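Long-range contact in endonuclease and methylase LlaGI (Lactococcus lactis, PDB 5FFJ), which probably recognises a specific DNA sequence and methylates adenine in it and, as the full-length enzyme, couples ATP-driven translocation to DNA cleavage: residues S627-E639 against L783-A795. Residues are numbered along the deposited sequence; the frame is centred on the assembly and turned at random.
Sequences SFVNQNPVSQAME and LLSYYIAAINIEA
Phe628 and Tyr787 illustrate how two segments interlock, each lending a knob to a hollow in the other. The Phe628 ring enters a hollow on helix 783-797 made by Tyr787, Ala790, Ile791 and Glu794. Ile791 CG1 lies over one face in a CH-pi contact, 3.9 Å from the ring centroid, while Ala790 CB and the Glu794 carboxylate meet the ring's edge. In return, Tyr787 pushes its ring among Phe628, Val634, Ser635 and Met638; its CG, anti to the carbonyl carbon (chi1 -72°), sends the hydroxyl past Val634 CG1 to a hydrogen bond with His612 ND1 of helix 602-623. One turn earlier, Leu783 CD1 fits against Val634 CG1 and against the methyl of Met638.

Beside the Tyr787 knob, Val634 CG2 packs obliquely on the Tyr786 ring, and Tyr786 OH accepts a bent hydrogen bond from Asn632 ND2 (3.1 Å, 140°). Asn632 OD1 caps helix 633-646 through Ser635 N, so one amide serves both cap and interface. A leucine in place of Tyr786 would probably leave Asn632 ND2 without this acceptor and Val634 CG2 without the ring it packs on. Such reciprocal knobs-into-holes packing joins the coupler domain to a helix of the Rossmann-like N-6 DNA methylase fold.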
loop_
_atom_site.group_PDB
_atom_site.type_symbol
_atom_site.label_atom_id
_atom_site.label_comp_id
_atom_site.label_asym_id
_atom_site.label_seq_id
_atom_site.Cartn_x
_atom_site.Cartn_y
_atom_site.Cartn_z
ATOM N N SER A 627 -28.408 13.555 15.959
ATOM C CA SER A 627 -27.539 12.386 15.922
ATOM C C SER A 627 -27.539 11.677 14.570
ATOM O O SER A 627 -28.574 11.196 14.101
ATOM C CB SER A 627 -27.954 11.399 17.012
ATOM O OG SER A 627 -29.200 10.803 16.697
ATOM N N PHE A 628 -26.361 11.614 13.955
ATOM C CA PHE A 628 -26.153 10.842 12.734
ATOM C C PHE A 628 -26.291 9.351 13.021
ATOM O O PHE A 628 -26.820 8.594 12.207
ATOM C CB PHE A 628 -24.770 11.132 12.142
ATOM C CG PHE A 628 -24.457 10.344 10.894
ATOM C CD1 PHE A 628 -24.905 10.777 9.657
ATOM C CD2 PHE A 628 -23.706 9.177 10.955
ATOM C CE1 PHE A 628 -24.619 10.062 8.506
ATOM C CE2 PHE A 628 -23.416 8.458 9.804
ATOM C CZ PHE A 628 -23.874 8.902 8.580
ATOM N N VAL A 629 -25.802 8.944 14.190
ATOM C CA VAL A 629 -25.778 7.538 14.587
ATOM C C VAL A 629 -27.175 6.919 14.694
ATOM O O VAL A 629 -27.428 5.869 14.105
ATOM C CB VAL A 629 -25.030 7.369 15.939
ATOM C CG1 VAL A 629 -25.322 6.006 16.580
ATOM C CG2 VAL A 629 -23.527 7.563 15.737
ATOM N N ASN A 630 -28.074 7.552 15.442
ATOM C CA ASN A 630 -29.403 6.984 15.662
ATOM C C ASN A 630 -30.189 6.824 14.360
ATOM O O ASN A 630 -30.983 5.893 14.214
ATOM C CB ASN A 630 -30.201 7.848 16.642
ATOM C CG ASN A 630 -29.435 8.148 17.920
ATOM O OD1 ASN A 630 -29.493 9.261 18.443
ATOM N ND2 ASN A 630 -28.705 7.159 18.422
ATOM N N GLN A 631 -29.954 7.728 13.414
ATOM C CA GLN A 631 -30.685 7.723 12.151
ATOM C C GLN A 631 -30.216 6.605 11.220
ATOM O O GLN A 631 -31.032 5.906 10.620
ATOM C CB GLN A 631 -30.535 9.074 11.448
ATOM N N ASN A 632 -28.901 6.440 11.107
ATOM C CA ASN A 632 -28.313 5.527 10.125
ATOM C C ASN A 632 -28.625 4.054 10.410
ATOM O O ASN A 632 -28.674 3.645 11.571
ATOM C CB ASN A 632 -26.795 5.729 10.071
ATOM C CG ASN A 632 -26.108 4.745 9.144
ATOM O OD1 ASN A 632 -25.744 3.643 9.548
ATOM N ND2 ASN A 632 -25.929 5.141 7.890
ATOM N N PRO A 633 -28.838 3.251 9.348
ATOM C CA PRO A 633 -29.096 1.818 9.519
ATOM C C PRO A 633 -27.875 1.026 9.978
ATOM O O PRO A 633 -27.991 0.201 10.883
ATOM C CB PRO A 633 -29.520 1.378 8.117
ATOM C CG PRO A 633 -28.855 2.330 7.218
ATOM C CD PRO A 633 -28.954 3.640 7.931
ATOM N N VAL A 634 -26.727 1.262 9.349
ATOM C CA VAL A 634 -25.504 0.550 9.706
ATOM C C VAL A 634 -25.099 0.888 11.135
ATOM O O VAL A 634 -24.757 0.002 11.917
ATOM C CB VAL A 634 -24.346 0.889 8.750
ATOM C CG1 VAL A 634 -23.073 0.163 9.175
ATOM C CG2 VAL A 634 -24.718 0.526 7.317
ATOM N N SER A 635 -25.134 2.176 11.463
ATOM C CA SER A 635 -24.905 2.627 12.826
ATOM C C SER A 635 -25.822 1.874 13.770
ATOM O O SER A 635 -25.354 1.195 14.676
ATOM C CB SER A 635 -25.147 4.128 12.951
ATOM O OG SER A 635 -24.249 4.861 12.139
ATOM N N GLN A 636 -27.126 1.994 13.540
ATOM C CA GLN A 636 -28.123 1.276 14.327
ATOM C C GLN A 636 -27.825 -0.220 14.359
ATOM O O GLN A 636 -27.895 -0.849 15.414
ATOM C CB GLN A 636 -29.524 1.520 13.763
ATOM N N ALA A 637 -27.483 -0.782 13.203
ATOM C CA ALA A 637 -27.148 -2.199 13.109
ATOM C C ALA A 637 -25.911 -2.513 13.941
ATOM O O ALA A 637 -25.814 -3.583 14.543
ATOM C CB ALA A 637 -26.928 -2.601 11.661
ATOM N N MET A 638 -24.971 -1.576 13.968
ATOM C CA MET A 638 -23.782 -1.712 14.796
ATOM C C MET A 638 -24.107 -1.354 16.247
ATOM O O MET A 638 -23.658 -2.021 17.174
ATOM C CB MET A 638 -22.653 -0.825 14.272
ATOM C CG MET A 638 -22.075 -1.245 12.925
ATOM S SD MET A 638 -21.170 -2.804 12.996
ATOM C CE MET A 638 -19.988 -2.563 11.671
ATOM N N GLU A 639 -24.895 -0.298 16.434
ATOM C CA GLU A 639 -25.284 0.152 17.770
ATOM C C GLU A 639 -26.298 -0.801 18.397
ATOM O O GLU A 639 -26.636 -0.667 19.575
ATOM C CB GLU A 639 -25.863 1.571 17.724
ATOM C CG GLU A 639 -24.892 2.657 18.167
ATOM C CD GLU A 639 -24.761 2.734 19.675
ATOM O OE1 GLU A 639 -24.037 1.899 20.254
ATOM O OE2 GLU A 639 -25.393 3.625 20.283
ATOM N N LEU A 783 -16.516 0.293 5.699
ATOM C CA LEU A 783 -17.315 0.923 6.746
ATOM C C LEU A 783 -17.065 2.426 6.841
ATOM O O LEU A 783 -17.989 3.228 6.704
ATOM C CB LEU A 783 -17.018 0.266 8.095
ATOM C CG LEU A 783 -17.742 0.841 9.314
ATOM C CD1 LEU A 783 -19.242 0.626 9.207
ATOM C CD2 LEU A 783 -17.199 0.209 10.584
ATOM N N LEU A 784 -15.814 2.803 7.086
ATOM C CA LEU A 784 -15.460 4.204 7.289
ATOM C C LEU A 784 -15.680 5.049 6.041
ATOM O O LEU A 784 -15.961 6.244 6.136
ATOM C CB LEU A 784 -14.005 4.319 7.740
ATOM C CG LEU A 784 -13.791 4.298 9.255
ATOM C CD1 LEU A 784 -14.463 3.094 9.894
ATOM C CD2 LEU A 784 -12.306 4.313 9.574
ATOM N N SER A 785 -15.547 4.432 4.873
ATOM C CA SER A 785 -15.771 5.138 3.620
ATOM C C SER A 785 -17.263 5.367 3.407
ATOM O O SER A 785 -17.667 6.360 2.802
ATOM C CB SER A 785 -15.177 4.358 2.448
ATOM O OG SER A 785 -13.788 4.147 2.634
ATOM N N TYR A 786 -18.079 4.446 3.913
ATOM C CA TYR A 786 -19.530 4.566 3.810
ATOM C C TYR A 786 -20.048 5.730 4.652
ATOM O O TYR A 786 -20.760 6.599 4.149
ATOM C CB TYR A 786 -20.207 3.260 4.237
ATOM C CG TYR A 786 -21.695 3.387 4.488
ATOM C CD1 TYR A 786 -22.181 3.782 5.727
ATOM C CD2 TYR A 786 -22.615 3.101 3.487
ATOM C CE1 TYR A 786 -23.536 3.900 5.962
ATOM C CE2 TYR A 786 -23.974 3.212 3.715
ATOM C CZ TYR A 786 -24.429 3.614 4.952
ATOM O OH TYR A 786 -25.781 3.726 5.177
ATOM N N TYR A 787 -19.694 5.729 5.937
ATOM C CA TYR A 787 -20.095 6.791 6.861
ATOM C C TYR A 787 -19.738 8.169 6.317
ATOM O O TYR A 787 -20.602 9.032 6.155
ATOM C CB TYR A 787 -19.420 6.606 8.224
ATOM C CG TYR A 787 -19.940 5.459 9.067
ATOM C CD1 TYR A 787 -21.219 4.949 8.888
ATOM C CD2 TYR A 787 -19.145 4.895 10.058
ATOM C CE1 TYR A 787 -21.688 3.907 9.668
ATOM C CE2 TYR A 787 -19.605 3.853 10.839
ATOM C CZ TYR A 787 -20.876 3.363 10.640
ATOM O OH TYR A 787 -21.333 2.325 11.421
ATOM N N ILE A 788 -18.453 8.363 6.047
ATOM C CA ILE A 788 -17.945 9.622 5.526
ATOM C C ILE A 788 -18.673 10.029 4.250
ATOM O O ILE A 788 -18.990 11.201 4.055
ATOM C CB ILE A 788 -16.431 9.522 5.257
ATOM C CG1 ILE A 788 -15.683 9.371 6.585
ATOM C CG2 ILE A 788 -15.923 10.746 4.496
ATOM C CD1 ILE A 788 -14.234 8.990 6.436
ATOM N N ALA A 789 -18.939 9.057 3.384
ATOM C CA ALA A 789 -19.640 9.327 2.136
ATOM C C ALA A 789 -21.061 9.808 2.403
ATOM O O ALA A 789 -21.547 10.722 1.739
ATOM C CB ALA A 789 -19.660 8.088 1.262
ATOM N N ALA A 790 -21.723 9.188 3.374
ATOM C CA ALA A 790 -23.077 9.580 3.746
ATOM C C ALA A 790 -23.105 11.031 4.210
ATOM O O ALA A 790 -23.818 11.856 3.642
ATOM C CB ALA A 790 -23.620 8.665 4.834
ATOM N N ILE A 791 -22.315 11.332 5.237
ATOM C CA ILE A 791 -22.246 12.678 5.799
ATOM C C ILE A 791 -21.962 13.724 4.724
ATOM O O ILE A 791 -22.691 14.704 4.599
ATOM C CB ILE A 791 -21.154 12.782 6.885
ATOM C CG1 ILE A 791 -21.432 11.800 8.027
ATOM C CG2 ILE A 791 -21.070 14.212 7.429
ATOM C CD1 ILE A 791 -20.297 11.681 9.029
ATOM N N ASN A 792 -20.900 13.506 3.955
ATOM C CA ASN A 792 -20.470 14.462 2.940
ATOM C C ASN A 792 -21.564 14.807 1.934
ATOM O O ASN A 792 -21.586 15.910 1.389
ATOM C CB ASN A 792 -19.244 13.923 2.202
ATOM C CG ASN A 792 -17.966 14.099 2.997
ATOM O OD1 ASN A 792 -17.110 14.912 2.646
ATOM N ND2 ASN A 792 -17.836 13.346 4.083
ATOM N N ILE A 793 -22.468 13.864 1.688
ATOM C CA ILE A 793 -23.620 14.126 0.832
ATOM C C ILE A 793 -24.708 14.812 1.651
ATOM O O ILE A 793 -25.342 15.760 1.187
ATOM C CB ILE A 793 -24.179 12.833 0.205
ATOM C CG1 ILE A 793 -23.094 12.106 -0.589
ATOM C CG2 ILE A 793 -25.347 13.153 -0.720
ATOM C CD1 ILE A 793 -23.419 10.655 -0.873
ATOM N N GLU A 794 -24.918 14.324 2.870
ATOM C CA GLU A 794 -25.890 14.917 3.781
ATOM C C GLU A 794 -25.545 16.373 4.086
ATOM O O GLU A 794 -26.420 17.236 4.121
ATOM C CB GLU A 794 -25.958 14.119 5.084
ATOM C CG GLU A 794 -26.598 12.750 4.949
ATOM C CD GLU A 794 -26.497 11.941 6.227
ATOM O OE1 GLU A 794 -26.025 12.496 7.242
ATOM O OE2 GLU A 794 -26.888 10.754 6.219
ATOM N N ALA A 795 -24.259 16.633 4.304
ATOM C CA ALA A 795 -23.785 17.966 4.662
ATOM C C ALA A 795 -23.847 18.913 3.469
ATOM O O ALA A 795 -24.284 20.057 3.597
ATOM C CB ALA A 795 -22.365 17.891 5.202
#